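Local coordinates for protein ML032222a iGluR (Mnemiopsis leidyi, PDB 4YKI) that binds glycine in the ligand-binding domain of a ctenophore ionotropic glutamate receptor subunit, probably to open the ion channel, at residues B[35-48]-B[235-248]. Residues are numbered along the deposited sequence; the frame is centred on the assembly and turned at random. Where two conformers were deposited one is given.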
# COMPACT_ATOMS: atom_id res chain seq x y z
N SER B 35 -4.61 11.90 20.73
CA SER B 35 -4.34 10.49 20.95
C SER B 35 -4.82 9.72 19.72
O SER B 35 -5.55 10.24 18.89
CB SER B 35 -5.01 9.98 22.22
OG SER B 35 -6.42 10.15 22.15
N GLY B 36 -4.42 8.46 19.62
CA GLY B 36 -4.89 7.58 18.57
C GLY B 36 -3.75 6.90 17.82
O GLY B 36 -2.58 7.07 18.17
N MET B 37 -4.11 6.10 16.82
CA MET B 37 -3.12 5.37 16.04
C MET B 37 -2.09 6.28 15.41
O MET B 37 -0.88 6.01 15.49
CB MET B 37 -3.83 4.55 14.96
CG MET B 37 -2.88 3.88 14.00
SD MET B 37 -3.76 2.82 12.86
CE MET B 37 -2.42 2.10 11.91
N VAL B 38 -2.53 7.35 14.76
CA VAL B 38 -1.58 8.25 14.12
C VAL B 38 -0.72 8.97 15.16
O VAL B 38 0.48 9.14 14.97
CB VAL B 38 -2.30 9.24 13.16
CG1 VAL B 38 -1.38 10.37 12.72
CG2 VAL B 38 -2.80 8.47 11.94
N ASN B 39 -1.31 9.40 16.27
CA ASN B 39 -0.53 10.01 17.32
C ASN B 39 0.58 9.08 17.81
O ASN B 39 1.71 9.51 18.02
CB ASN B 39 -1.40 10.44 18.49
CG ASN B 39 -0.60 11.19 19.53
OD1 ASN B 39 -0.07 12.26 19.27
ND2 ASN B 39 -0.50 10.62 20.72
N ASP B 40 0.26 7.81 18.00
CA ASP B 40 1.27 6.84 18.44
C ASP B 40 2.40 6.72 17.40
O ASP B 40 3.55 6.59 17.77
CB ASP B 40 0.65 5.46 18.69
CG ASP B 40 -0.15 5.37 19.98
OD1 ASP B 40 -0.08 6.29 20.81
OD2 ASP B 40 -0.80 4.33 20.15
N MET B 41 2.06 6.76 16.11
CA MET B 41 3.07 6.77 15.06
C MET B 41 3.97 8.01 15.15
O MET B 41 5.18 7.91 15.05
CB MET B 41 2.39 6.72 13.69
CG MET B 41 1.66 5.42 13.43
SD MET B 41 0.55 5.44 12.03
CE MET B 41 1.68 5.65 10.64
N VAL B 42 3.35 9.18 15.34
CA VAL B 42 4.10 10.44 15.41
C VAL B 42 5.02 10.46 16.62
O VAL B 42 6.17 10.89 16.53
CB VAL B 42 3.14 11.65 15.45
CG1 VAL B 42 3.87 12.93 15.81
CG2 VAL B 42 2.43 11.82 14.12
N VAL B 43 4.53 9.99 17.76
CA VAL B 43 5.34 9.95 18.97
C VAL B 43 6.60 9.12 18.73
O VAL B 43 7.71 9.52 19.08
CB VAL B 43 4.55 9.39 20.17
CG1 VAL B 43 5.46 9.05 21.33
CG2 VAL B 43 3.50 10.40 20.64
N LYS B 44 6.44 7.93 18.15
CA LYS B 44 7.59 7.08 17.87
C LYS B 44 8.55 7.70 16.85
O LYS B 44 9.76 7.64 17.03
CB LYS B 44 7.10 5.71 17.39
CG LYS B 44 8.16 4.62 17.37
CD LYS B 44 8.74 4.31 18.76
CE LYS B 44 7.68 3.78 19.73
NZ LYS B 44 8.24 3.25 21.03
N LEU B 45 8.02 8.32 15.80
CA LEU B 45 8.84 9.03 14.83
C LEU B 45 9.64 10.12 15.51
O LEU B 45 10.83 10.29 15.23
CB LEU B 45 7.98 9.64 13.72
CG LEU B 45 7.41 8.67 12.69
CD1 LEU B 45 6.38 9.38 11.82
CD2 LEU B 45 8.49 8.03 11.83
N SER B 46 9.01 10.86 16.42
CA SER B 46 9.70 11.97 17.09
C SER B 46 10.82 11.47 17.99
O SER B 46 11.87 12.10 18.08
CB SER B 46 8.71 12.84 17.88
OG SER B 46 8.33 12.23 19.11
N GLU B 47 10.59 10.34 18.65
CA GLU B 47 11.62 9.77 19.50
C GLU B 47 12.79 9.24 18.70
O GLU B 47 13.94 9.41 19.10
CB GLU B 47 11.02 8.66 20.34
CG GLU B 47 10.10 9.22 21.38
CD GLU B 47 9.33 8.17 22.12
OE1 GLU B 47 9.42 6.97 21.76
OE2 GLU B 47 8.62 8.57 23.07
N ASP B 48 12.51 8.62 17.56
CA ASP B 48 13.54 8.00 16.77
C ASP B 48 14.29 9.01 15.89
O ASP B 48 15.48 8.83 15.61
CB ASP B 48 12.94 6.89 15.91
CG ASP B 48 12.43 5.70 16.75
OD1 ASP B 48 12.74 5.62 17.96
OD2 ASP B 48 11.71 4.85 16.20
N PHE B 235 8.26 0.62 10.44
CA PHE B 235 7.10 0.38 11.29
C PHE B 235 6.25 -0.75 10.70
O PHE B 235 5.80 -1.64 11.41
CB PHE B 235 6.18 1.62 11.36
CG PHE B 235 6.68 2.77 12.20
CD1 PHE B 235 7.82 2.71 12.96
CD2 PHE B 235 5.92 3.92 12.24
CE1 PHE B 235 8.22 3.79 13.72
CE2 PHE B 235 6.31 5.00 12.99
CZ PHE B 235 7.45 4.94 13.74
N ARG B 236 6.04 -0.74 9.39
CA ARG B 236 5.22 -1.76 8.76
C ARG B 236 5.89 -3.14 8.87
O ARG B 236 5.26 -4.13 9.26
CB ARG B 236 4.96 -1.41 7.31
CG ARG B 236 3.94 -2.25 6.64
CD ARG B 236 3.54 -1.63 5.31
NE ARG B 236 2.67 -2.50 4.56
CZ ARG B 236 2.03 -2.16 3.44
NH1 ARG B 236 2.15 -0.94 2.93
NH2 ARG B 236 1.29 -3.05 2.82
N GLU B 237 7.17 -3.19 8.54
CA GLU B 237 7.95 -4.42 8.55
C GLU B 237 8.07 -5.02 9.94
O GLU B 237 8.09 -6.24 10.10
CB GLU B 237 9.34 -4.13 7.97
CG GLU B 237 10.26 -5.34 7.91
CD GLU B 237 11.50 -5.08 7.09
OE1 GLU B 237 11.39 -4.73 5.91
OE2 GLU B 237 12.60 -5.24 7.64
N GLU B 238 8.15 -4.18 10.96
CA GLU B 238 8.26 -4.66 12.33
C GLU B 238 6.93 -5.07 12.94
O GLU B 238 6.91 -5.63 14.02
CB GLU B 238 8.96 -3.62 13.21
CG GLU B 238 10.42 -3.44 12.84
CD GLU B 238 11.12 -2.36 13.60
OE1 GLU B 238 10.46 -1.41 14.03
OE2 GLU B 238 12.36 -2.46 13.76
N GLY B 239 5.83 -4.81 12.25
CA GLY B 239 4.51 -5.18 12.73
C GLY B 239 3.83 -4.10 13.55
O GLY B 239 2.74 -4.33 14.09
N PHE B 240 4.47 -2.94 13.66
CA PHE B 240 3.96 -1.87 14.51
C PHE B 240 2.63 -1.31 14.01
O PHE B 240 1.74 -1.01 14.81
CB PHE B 240 5.02 -0.78 14.62
CG PHE B 240 4.70 0.33 15.59
CD1 PHE B 240 4.37 0.07 16.92
CD2 PHE B 240 4.79 1.65 15.19
CE1 PHE B 240 4.11 1.10 17.80
CE2 PHE B 240 4.54 2.69 16.07
CZ PHE B 240 4.20 2.41 17.38
N ILE B 241 2.48 -1.17 12.70
CA ILE B 241 1.23 -0.65 12.16
C ILE B 241 0.07 -1.58 12.53
O ILE B 241 -0.97 -1.12 12.99
CB ILE B 241 1.31 -0.41 10.62
CG1 ILE B 241 2.47 0.52 10.26
CG2 ILE B 241 -0.00 0.13 10.09
CD1 ILE B 241 2.41 1.89 10.85
N ASP B 242 0.27 -2.88 12.35
CA ASP B 242 -0.77 -3.85 12.66
C ASP B 242 -1.09 -3.84 14.16
O ASP B 242 -2.25 -3.92 14.55
CB ASP B 242 -0.36 -5.26 12.20
CG ASP B 242 -0.41 -5.45 10.69
OD1 ASP B 242 -1.09 -4.69 10.00
OD2 ASP B 242 0.22 -6.40 10.20
N ILE B 243 -0.06 -3.77 14.99
CA ILE B 243 -0.28 -3.71 16.44
C ILE B 243 -1.10 -2.47 16.83
O ILE B 243 -2.00 -2.54 17.67
CB ILE B 243 1.07 -3.78 17.17
CG1 ILE B 243 1.60 -5.22 17.09
CG2 ILE B 243 0.97 -3.30 18.63
CD1 ILE B 243 3.06 -5.39 17.43
N LEU B 244 -0.82 -1.33 16.20
CA LEU B 244 -1.59 -0.12 16.51
C LEU B 244 -3.03 -0.21 16.03
O LEU B 244 -3.93 0.29 16.71
CB LEU B 244 -0.94 1.11 15.91
CG LEU B 244 0.40 1.53 16.51
CD1 LEU B 244 0.91 2.76 15.78
CD2 LEU B 244 0.32 1.79 18.03
N TRP B 245 -3.27 -0.80 14.87
CA TRP B 245 -4.65 -0.95 14.40
C TRP B 245 -5.43 -1.84 15.39
O TRP B 245 -6.57 -1.56 15.73
CB TRP B 245 -4.70 -1.52 12.99
CG TRP B 245 -6.10 -1.69 12.49
CD1 TRP B 245 -6.73 -2.85 12.25
CD2 TRP B 245 -7.03 -0.65 12.16
NE1 TRP B 245 -7.99 -2.63 11.79
CE2 TRP B 245 -8.21 -1.28 11.74
CE3 TRP B 245 -6.99 0.76 12.20
CZ2 TRP B 245 -9.33 -0.57 11.35
CZ3 TRP B 245 -8.13 1.46 11.81
CH2 TRP B 245 -9.28 0.79 11.39
N GLU B 246 -4.81 -2.93 15.85
CA GLU B 246 -5.45 -3.78 16.85
C GLU B 246 -5.73 -3.02 18.15
O GLU B 246 -6.80 -3.18 18.75
CB GLU B 246 -4.57 -5.01 17.12
CG GLU B 246 -5.05 -5.91 18.25
CD GLU B 246 -6.28 -6.72 17.89
OE1 GLU B 246 -6.71 -6.68 16.72
OE2 GLU B 246 -6.82 -7.40 18.79
N LYS B 247 -4.78 -2.20 18.59
CA LYS B 247 -4.95 -1.41 19.80
C LYS B 247 -6.13 -0.46 19.71
O LYS B 247 -6.92 -0.35 20.65
CB LYS B 247 -3.69 -0.59 20.06
CG LYS B 247 -3.81 0.41 21.21
CD LYS B 247 -2.50 1.14 21.43
CE LYS B 247 -2.66 2.26 22.45
NZ LYS B 247 -1.39 3.03 22.60
N TRP B 248 -6.25 0.24 18.58
CA TRP B 248 -7.15 1.38 18.47
C TRP B 248 -8.49 1.10 17.81
O TRP B 248 -9.48 1.79 18.10
CB TRP B 248 -6.46 2.52 17.72
CG TRP B 248 -5.42 3.18 18.52
CD1 TRP B 248 -4.07 3.03 18.39
CD2 TRP B 248 -5.63 4.09 19.59
NE1 TRP B 248 -3.43 3.80 19.34
CE2 TRP B 248 -4.37 4.47 20.08
CE3 TRP B 248 -6.78 4.63 20.19
CZ2 TRP B 248 -4.22 5.35 21.15
CZ3 TRP B 248 -6.63 5.50 21.23
CH2 TRP B 248 -5.37 5.86 21.71
O HOH W 1 -0.16 5.28 23.41
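Asp40 OD2 takes two hydrogen bonds from helix 240-248, one on each face of its carboxylate plane. Trp248 NE1 gives one to Asp40 OD2 at 2.8 Å. The oxygen lies in the plane of the indole, but the indole N-H meets the carboxylate from above, 52° out of its plane. Lys247 NZ gives the other, a salt bridge, from the syn side. A water accepts from Lys247 NZ and donates to Asp40 OD1, closing a ring of polar contacts.

The Trp248 indole lies flat on the start of helix 37-48. Gly36 CA makes a CH-pi contact 3.4 Å from the centroid of the Trp248 six-membered ring, almost on the ring normal. The CE methylene of Lys247 covers the opposite face. A leucine in place of Trp248 would probably leave Asp40 with Lys247 alone across this contact and strip the cover from Gly36.

Met37 is a knob in a hole formed by Ile241, Leu244, Trp245 and Trp248. Its CG is anti to the backbone N (chi1 173°) and the chain runs on extended, carrying Met37 CE to 3.6 Å from Ile241 CG2. On the way SD meets the edge of the Trp245 ring, a Met-aromatic contact. One turn on, Met41 CG packs 3.6 Å from Leu244 CD1, and its CE reaches Ile241 CD1.

Phe235 fills the far end. Phe235 CZ touches Lys44 CG at 3.7 Å and Leu45 CD2 at 3.8 Å.

The contact joins helices within the glycine-binding domain. Segments 37-48 and 240-248 run roughly antiparallel, at 141°. Gly239 ends helix 225-238 in a Schellman motif and N-caps helix 240-248. The other side of 37-48 rests on strand 52-56 through Val42, while Met41 and Leu45 also touch Phe216 of strand 202-218.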